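Local coordinates for protein Rho guanyl nucleotide exchange factor (Rom2), putative (Aspergillus fumigatus Af293, PDB 5O51) that probably acts as a Rho guanine-nucleotide exchange factor, this chain being its CNH domain, a beta-propeller, at residues L211-V222 with F247-R257. Sequence-based numbering, arbitrary orientation.
Sequences LLDQADTSLDFV and FSFFVNRNGWR
The chain at L212 and D213 runs up against the tight bend at G255, where D213 N donates to G255 O (3.2 Å) and G255 CA lies 3.3 Å from L211 O in a CA-H...O contact. Beyond that bend W256 lays its indole against the D213–D216 type I turn. D216 stacks on it: CB sits over the centre of the six-membered ring, a CH-pi contact of 3.6 Å, and the carboxylate lies almost parallel to the indole, 3° between planes. D213 instead meets the indole edge in plane through OD2, its carboxylate turned 84° from the ring while OD1 closes an Asx turn onto A215 N. With CG anti to its backbone N (chi1 -174°), D216 also reaches past W256 to the backbone of R257, whose N points nearly down the C-O axis of OD2 at 2.7 Å. Its other oxygen, OD1, takes S218 N and S218 OG from one face, so three donors hold this buried carboxylate. In the seven-bladed propeller the contact joins two neighbouring blades: the connection after outer strand 208-210 carries the short helix 220-224 across strand 247-251 of the next blade. Here F221 wedges in edge-on, its CE1 over the centre of the F247 ring (T-shaped, centroids 5.1 Å apart) and its CZ 3.7 Å from F249 CD1 in an offset T-shaped pair. L219 CD2 and V222 CG2 pack on F249 too, while L212 CD2 crosses to V251 CG1. R257, bent at its second torsion, lays its guanidinium over the F221 edge, and NH2 hydrogen-bonds to W262 O.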
ATOM      1  N   LEU A 211     -18.025  -2.586  10.038  1.00 63.53           N
ATOM      2  CA  LEU A 211     -18.428  -1.483   9.165  1.00 55.96           C
ATOM      3  C   LEU A 211     -19.749  -1.711   8.464  1.00 54.79           C
ATOM      4  O   LEU A 211     -20.557  -0.785   8.271  1.00 54.56           O
ATOM      5  CB  LEU A 211     -17.359  -1.282   8.074  1.00 63.25           C
ATOM      6  CG  LEU A 211     -17.448  -0.002   7.225  1.00 62.44           C
ATOM      7  CD1 LEU A 211     -16.590   1.092   7.815  1.00 61.72           C
ATOM      8  CD2 LEU A 211     -17.011  -0.267   5.801  1.00 62.34           C
ATOM      9  N   LEU A 212     -19.935  -2.903   7.940  1.00 51.72           N
ATOM     10  CA  LEU A 212     -21.188  -3.203   7.232  1.00 53.17           C
ATOM     11  C   LEU A 212     -22.326  -3.399   8.246  1.00 56.34           C
ATOM     12  O   LEU A 212     -22.070  -3.850   9.369  1.00 49.37           O
ATOM     13  CB  LEU A 212     -21.010  -4.468   6.403  1.00 50.01           C
ATOM     14  CG  LEU A 212     -20.002  -4.348   5.245  1.00 46.90           C
ATOM     15  CD1 LEU A 212     -20.037  -5.635   4.477  1.00 47.86           C
ATOM     16  CD2 LEU A 212     -20.341  -3.166   4.332  1.00 46.18           C
ATOM     17  N   ASP A 213     -23.552  -3.039   7.863  1.00 60.44           N
ATOM     18  CA  ASP A 213     -24.740  -3.205   8.739  1.00 59.24           C
ATOM     19  C   ASP A 213     -25.406  -4.582   8.523  1.00 63.52           C
ATOM     20  O   ASP A 213     -25.934  -4.851   7.433  1.00 56.09           O
ATOM     21  CB  ASP A 213     -25.742  -2.115   8.420  1.00 60.31           C
ATOM     22  CG  ASP A 213     -26.932  -2.043   9.429  1.00 70.88           C
ATOM     23  OD1 ASP A 213     -27.531  -3.080   9.843  1.00 64.37           O
ATOM     24  OD2 ASP A 213     -27.309  -0.899   9.752  1.00 64.39           O
ATOM     25  N   GLN A 214     -25.419  -5.419   9.564  1.00 71.66           N
ATOM     26  CA  GLN A 214     -26.115  -6.745   9.543  1.00 76.51           C
ATOM     27  C   GLN A 214     -27.559  -6.821   8.955  1.00 67.05           C
ATOM     28  O   GLN A 214     -27.958  -7.875   8.457  1.00 71.04           O
ATOM     29  CB  GLN A 214     -26.105  -7.372  10.952  1.00 87.87           C
ATOM     30  CG  GLN A 214     -26.835  -6.536  12.021  1.00 99.13           C
ATOM     31  CD  GLN A 214     -27.709  -7.339  13.000  1.00104.05           C
ATOM     32  OE1 GLN A 214     -28.907  -7.063  13.145  1.00102.23           O
ATOM     33  NE2 GLN A 214     -27.111  -8.320  13.685  1.00105.71           N
ATOM     34  N   ALA A 215     -28.335  -5.740   9.019  1.00 61.01           N
ATOM     35  CA  ALA A 215     -29.711  -5.722   8.462  1.00 72.35           C
ATOM     36  C   ALA A 215     -29.811  -5.526   6.928  1.00 72.92           C
ATOM     37  O   ALA A 215     -30.868  -5.796   6.321  1.00 63.11           O
ATOM     38  CB  ALA A 215     -30.552  -4.656   9.147  1.00 74.29           C
ATOM     39  N   ASP A 216     -28.738  -5.052   6.306  1.00 64.88           N
ATOM     40  CA  ASP A 216     -28.797  -4.733   4.879  1.00 63.39           C
ATOM     41  C   ASP A 216     -28.619  -6.043   4.139  1.00 63.20           C
ATOM     42  O   ASP A 216     -27.580  -6.688   4.150  1.00 66.89           O
ATOM     43  CB  ASP A 216     -27.754  -3.711   4.475  1.00 64.83           C
ATOM     44  CG  ASP A 216     -27.902  -3.255   3.035  1.00 70.05           C
ATOM     45  OD1 ASP A 216     -28.873  -3.640   2.339  1.00 71.61           O
ATOM     46  OD2 ASP A 216     -27.016  -2.494   2.606  1.00 76.11           O
ATOM     47  N   THR A 217     -29.697  -6.410   3.500  1.00 55.51           N
ATOM     48  CA  THR A 217     -29.911  -7.708   3.005  1.00 53.71           C
ATOM     49  C   THR A 217     -29.261  -7.757   1.650  1.00 52.65           C
ATOM     50  O   THR A 217     -28.976  -8.834   1.165  1.00 51.28           O
ATOM     51  CB  THR A 217     -31.464  -7.946   2.943  1.00 55.88           C
ATOM     52  OG1 THR A 217     -31.756  -9.295   3.296  1.00 67.14           O
ATOM     53  CG2 THR A 217     -32.100  -7.619   1.595  1.00 46.49           C
ATOM     54  N   SER A 218     -29.087  -6.579   1.019  1.00 53.52           N
ATOM     55  CA  SER A 218     -28.417  -6.474  -0.277  1.00 60.63           C
ATOM     56  C   SER A 218     -26.899  -6.737  -0.126  1.00 59.74           C
ATOM     57  O   SER A 218     -26.222  -6.860  -1.133  1.00 59.31           O
ATOM     58  CB  SER A 218     -28.720  -5.116  -0.974  1.00 63.06           C
ATOM     59  OG  SER A 218     -27.862  -4.049  -0.547  1.00 66.84           O
ATOM     60  N   LEU A 219     -26.404  -6.810   1.121  1.00 53.78           N
ATOM     61  CA  LEU A 219     -25.015  -7.180   1.453  1.00 60.32           C
ATOM     62  C   LEU A 219     -24.817  -8.616   1.923  1.00 52.94           C
ATOM     63  O   LEU A 219     -23.785  -8.946   2.463  1.00 46.29           O
ATOM     64  CB  LEU A 219     -24.455  -6.232   2.534  1.00 69.17           C
ATOM     65  CG  LEU A 219     -24.398  -4.724   2.219  1.00 75.38           C
ATOM     66  CD1 LEU A 219     -24.007  -3.933   3.470  1.00 75.21           C
ATOM     67  CD2 LEU A 219     -23.448  -4.417   1.067  1.00 70.43           C
ATOM     68  N   ASP A 220     -25.789  -9.486   1.678  1.00 62.44           N
ATOM     69  CA  ASP A 220     -25.675 -10.878   2.083  1.00 57.91           C
ATOM     70  C   ASP A 220     -24.590 -11.679   1.380  1.00 50.03           C
ATOM     71  O   ASP A 220     -24.063 -12.617   1.955  1.00 46.02           O
ATOM     72  CB  ASP A 220     -27.026 -11.605   1.890  1.00 71.53           C
ATOM     73  CG  ASP A 220     -27.694 -11.916   3.200  1.00 80.23           C
ATOM     74  OD1 ASP A 220     -28.056 -10.961   3.953  1.00 84.93           O
ATOM     75  OD2 ASP A 220     -27.802 -13.126   3.486  1.00 86.26           O
ATOM     76  N   PHE A 221     -24.273 -11.347   0.129  1.00 49.19           N
ATOM     77  CA  PHE A 221     -23.161 -11.995  -0.596  1.00 46.19           C
ATOM     78  C   PHE A 221     -21.835 -11.893   0.148  1.00 50.41           C
ATOM     79  O   PHE A 221     -21.010 -12.832   0.153  1.00 53.42           O
ATOM     80  CB  PHE A 221     -23.064 -11.503  -2.058  1.00 49.90           C
ATOM     81  CG  PHE A 221     -22.612 -10.064  -2.221  1.00 49.40           C
ATOM     82  CD1 PHE A 221     -21.245  -9.734  -2.210  1.00 44.43           C
ATOM     83  CD2 PHE A 221     -23.547  -9.034  -2.418  1.00 53.29           C
ATOM     84  CE1 PHE A 221     -20.828  -8.409  -2.320  1.00 44.87           C
ATOM     85  CE2 PHE A 221     -23.133  -7.703  -2.535  1.00 60.40           C
ATOM     86  CZ  PHE A 221     -21.772  -7.381  -2.502  1.00 50.76           C
ATOM     87  N   VAL A 222     -21.620 -10.771   0.818  1.00 46.71           N
ATOM     88  CA  VAL A 222     -20.414 -10.639   1.597  1.00 48.32           C
ATOM     89  C   VAL A 222     -20.421 -11.693   2.736  1.00 57.27           C
ATOM     90  O   VAL A 222     -19.393 -12.371   2.994  1.00 61.01           O
ATOM     91  CB  VAL A 222     -20.295  -9.227   2.193  1.00 49.74           C
ATOM     92  CG1 VAL A 222     -19.030  -9.122   3.045  1.00 50.56           C
ATOM     93  CG2 VAL A 222     -20.372  -8.130   1.100  1.00 51.26           C
ATOM     94  N   PHE A 247     -14.661  -8.984  -4.678  1.00 34.83           N
ATOM     95  CA  PHE A 247     -15.666  -8.101  -5.182  1.00 34.85           C
ATOM     96  C   PHE A 247     -15.431  -6.695  -4.764  1.00 32.02           C
ATOM     97  O   PHE A 247     -14.710  -6.457  -3.826  1.00 34.20           O
ATOM     98  CB  PHE A 247     -17.083  -8.541  -4.747  1.00 40.39           C
ATOM     99  CG  PHE A 247     -17.144  -9.185  -3.382  1.00 42.35           C
ATOM    100  CD1 PHE A 247     -16.878  -8.454  -2.241  1.00 38.66           C
ATOM    101  CD2 PHE A 247     -17.547 -10.520  -3.249  1.00 41.84           C
ATOM    102  CE1 PHE A 247     -16.903  -9.072  -0.985  1.00 46.86           C
ATOM    103  CE2 PHE A 247     -17.621 -11.138  -2.013  1.00 43.85           C
ATOM    104  CZ  PHE A 247     -17.292 -10.419  -0.873  1.00 46.65           C
ATOM    105  N   SER A 248     -16.069  -5.766  -5.487  1.00 34.36           N
ATOM    106  CA  SER A 248     -16.109  -4.373  -5.100  1.00 34.11           C
ATOM    107  C   SER A 248     -17.518  -3.871  -5.101  1.00 36.36           C
ATOM    108  O   SER A 248     -18.302  -4.266  -5.959  1.00 36.64           O
ATOM    109  CB  SER A 248     -15.197  -3.502  -5.996  1.00 34.62           C
ATOM    110  OG  SER A 248     -13.845  -3.763  -5.682  1.00 34.84           O
ATOM    111  N   PHE A 249     -17.826  -2.961  -4.146  1.00 38.17           N
ATOM    112  CA  PHE A 249     -19.096  -2.263  -4.170  1.00 39.19           C
ATOM    113  C   PHE A 249     -19.083  -0.975  -3.316  1.00 40.37           C
ATOM    114  O   PHE A 249     -18.144  -0.694  -2.540  1.00 37.94           O
ATOM    115  CB  PHE A 249     -20.185  -3.211  -3.680  1.00 40.81           C
ATOM    116  CG  PHE A 249     -19.937  -3.703  -2.287  1.00 38.99           C
ATOM    117  CD1 PHE A 249     -19.155  -4.804  -2.066  1.00 39.00           C
ATOM    118  CD2 PHE A 249     -20.415  -2.979  -1.210  1.00 37.91           C
ATOM    119  CE1 PHE A 249     -18.858  -5.208  -0.783  1.00 37.58           C
ATOM    120  CE2 PHE A 249     -20.161  -3.388   0.068  1.00 39.18           C
ATOM    121  CZ  PHE A 249     -19.401  -4.516   0.285  1.00 41.51           C
ATOM    122  N   PHE A 250     -20.157  -0.197  -3.436  1.00 40.81           N
ATOM    123  CA  PHE A 250     -20.244   1.090  -2.686  1.00 42.93           C
ATOM    124  C   PHE A 250     -21.071   0.994  -1.379  1.00 42.49           C
ATOM    125  O   PHE A 250     -22.117   0.298  -1.340  1.00 42.27           O
ATOM    126  CB  PHE A 250     -20.890   2.131  -3.561  1.00 37.38           C
ATOM    127  CG  PHE A 250     -20.078   2.571  -4.691  1.00 44.78           C
ATOM    128  CD1 PHE A 250     -19.132   3.572  -4.523  1.00 42.85           C
ATOM    129  CD2 PHE A 250     -20.307   2.059  -5.973  1.00 46.50           C
ATOM    130  CE1 PHE A 250     -18.354   3.979  -5.579  1.00 41.45           C
ATOM    131  CE2 PHE A 250     -19.557   2.495  -7.029  1.00 45.24           C
ATOM    132  CZ  PHE A 250     -18.572   3.446  -6.839  1.00 44.39           C
ATOM    133  N   VAL A 251     -20.680   1.740  -0.349  1.00 41.41           N
ATOM    134  CA  VAL A 251     -21.568   1.982   0.838  1.00 48.23           C
ATOM    135  C   VAL A 251     -21.698   3.476   1.150  1.00 58.22           C
ATOM    136  O   VAL A 251     -20.934   4.300   0.572  1.00 46.85           O
ATOM    137  CB  VAL A 251     -21.186   1.252   2.130  1.00 44.21           C
ATOM    138  CG1 VAL A 251     -21.139  -0.245   1.917  1.00 49.78           C
ATOM    139  CG2 VAL A 251     -19.909   1.773   2.737  1.00 48.78           C
ATOM    140  N   ASN A 252     -22.658   3.813   2.037  1.00 60.10           N
ATOM    141  CA  ASN A 252     -22.910   5.222   2.436  1.00 74.07           C
ATOM    142  C   ASN A 252     -22.228   5.820   3.687  1.00 80.68           C
ATOM    143  O   ASN A 252     -22.189   7.059   3.803  1.00 85.53           O
ATOM    144  CB  ASN A 252     -24.425   5.518   2.552  1.00 68.22           C
ATOM    145  CG  ASN A 252     -25.089   4.824   3.736  1.00 64.77           C
ATOM    146  OD1 ASN A 252     -24.445   4.225   4.630  1.00 66.54           O
ATOM    147  ND2 ASN A 252     -26.411   4.852   3.714  1.00 67.90           N
ATOM    148  N   ARG A 253     -21.723   5.002   4.611  1.00 73.63           N
ATOM    149  CA  ARG A 253     -21.303   5.512   5.969  1.00 89.25           C
ATOM    150  C   ARG A 253     -22.477   5.295   6.892  1.00 84.61           C
ATOM    151  O   ARG A 253     -23.542   5.809   6.644  1.00 87.61           O
ATOM    152  CB  ARG A 253     -20.731   6.964   6.016  1.00 86.23           C
ATOM    153  CG  ARG A 253     -21.282   7.935   7.052  1.00 95.20           C
ATOM    154  CD  ARG A 253     -22.667   8.484   6.713  1.00105.53           C
ATOM    155  NE  ARG A 253     -22.747   9.940   6.557  1.00116.20           N
ATOM    156  CZ  ARG A 253     -23.020  10.829   7.525  1.00123.74           C
ATOM    157  NH1 ARG A 253     -23.224  10.465   8.794  1.00131.59           N
ATOM    158  NH2 ARG A 253     -23.074  12.121   7.219  1.00129.70           N
ATOM    159  N   ASN A 254     -22.247   4.535   7.956  1.00 86.63           N
ATOM    160  CA  ASN A 254     -23.229   3.601   8.520  1.00 83.59           C
ATOM    161  C   ASN A 254     -23.229   2.314   7.706  1.00 81.26           C
ATOM    162  O   ASN A 254     -24.062   1.445   7.925  1.00 86.95           O
ATOM    163  CB  ASN A 254     -24.662   4.158   8.591  1.00 92.43           C
ATOM    164  CG  ASN A 254     -24.759   5.447   9.398  1.00100.55           C
ATOM    165  OD1 ASN A 254     -24.294   5.516  10.546  1.00112.38           O
ATOM    166  ND2 ASN A 254     -25.368   6.479   8.801  1.00 94.76           N
ATOM    167  N   GLY A 255     -22.285   2.184   6.775  1.00 87.14           N
ATOM    168  CA  GLY A 255     -22.105   0.972   5.965  1.00 81.69           C
ATOM    169  C   GLY A 255     -23.354   0.355   5.425  1.00 68.96           C
ATOM    170  O   GLY A 255     -23.568  -0.866   5.558  1.00 69.64           O
ATOM    171  N   TRP A 256     -24.201   1.208   4.854  1.00 62.53           N
ATOM    172  CA  TRP A 256     -25.427   0.736   4.229  1.00 64.26           C
ATOM    173  C   TRP A 256     -25.168   0.806   2.735  1.00 54.36           C
ATOM    174  O   TRP A 256     -24.510   1.753   2.273  1.00 48.23           O
ATOM    175  CB  TRP A 256     -26.658   1.578   4.653  1.00 68.94           C
ATOM    176  CG  TRP A 256     -27.938   0.855   4.388  1.00 73.61           C
ATOM    177  CD1 TRP A 256     -28.663   0.866   3.228  1.00 75.77           C
ATOM    178  CD2 TRP A 256     -28.629  -0.037   5.291  1.00 80.52           C
ATOM    179  NE1 TRP A 256     -29.767   0.050   3.353  1.00 79.86           N
ATOM    180  CE2 TRP A 256     -29.767  -0.524   4.599  1.00 74.67           C
ATOM    181  CE3 TRP A 256     -28.400  -0.462   6.619  1.00 71.62           C
ATOM    182  CZ2 TRP A 256     -30.663  -1.432   5.177  1.00 70.14           C
ATOM    183  CZ3 TRP A 256     -29.291  -1.349   7.186  1.00 72.87           C
ATOM    184  CH2 TRP A 256     -30.417  -1.822   6.466  1.00 71.08           C
ATOM    185  N   ARG A 257     -25.652  -0.191   1.986  1.00 48.40           N
ATOM    186  CA  ARG A 257     -25.333  -0.280   0.553  1.00 51.49           C
ATOM    187  C   ARG A 257     -25.737   1.013  -0.158  1.00 55.85           C
ATOM    188  O   ARG A 257     -26.723   1.639   0.205  1.00 57.54           O
ATOM    189  CB  ARG A 257     -26.026  -1.473  -0.087  1.00 45.26           C
ATOM    190  CG  ARG A 257     -25.794  -1.685  -1.575  1.00 47.74           C
ATOM    191  CD  ARG A 257     -24.458  -2.360  -1.798  1.00 49.29           C
ATOM    192  NE  ARG A 257     -24.228  -2.781  -3.190  1.00 47.90           N
ATOM    193  CZ  ARG A 257     -24.588  -3.947  -3.726  1.00 48.13           C
ATOM    194  NH1 ARG A 257     -25.272  -4.880  -3.033  1.00 42.24           N
ATOM    195  NH2 ARG A 257     -24.267  -4.183  -4.994  1.00 48.89           N
TER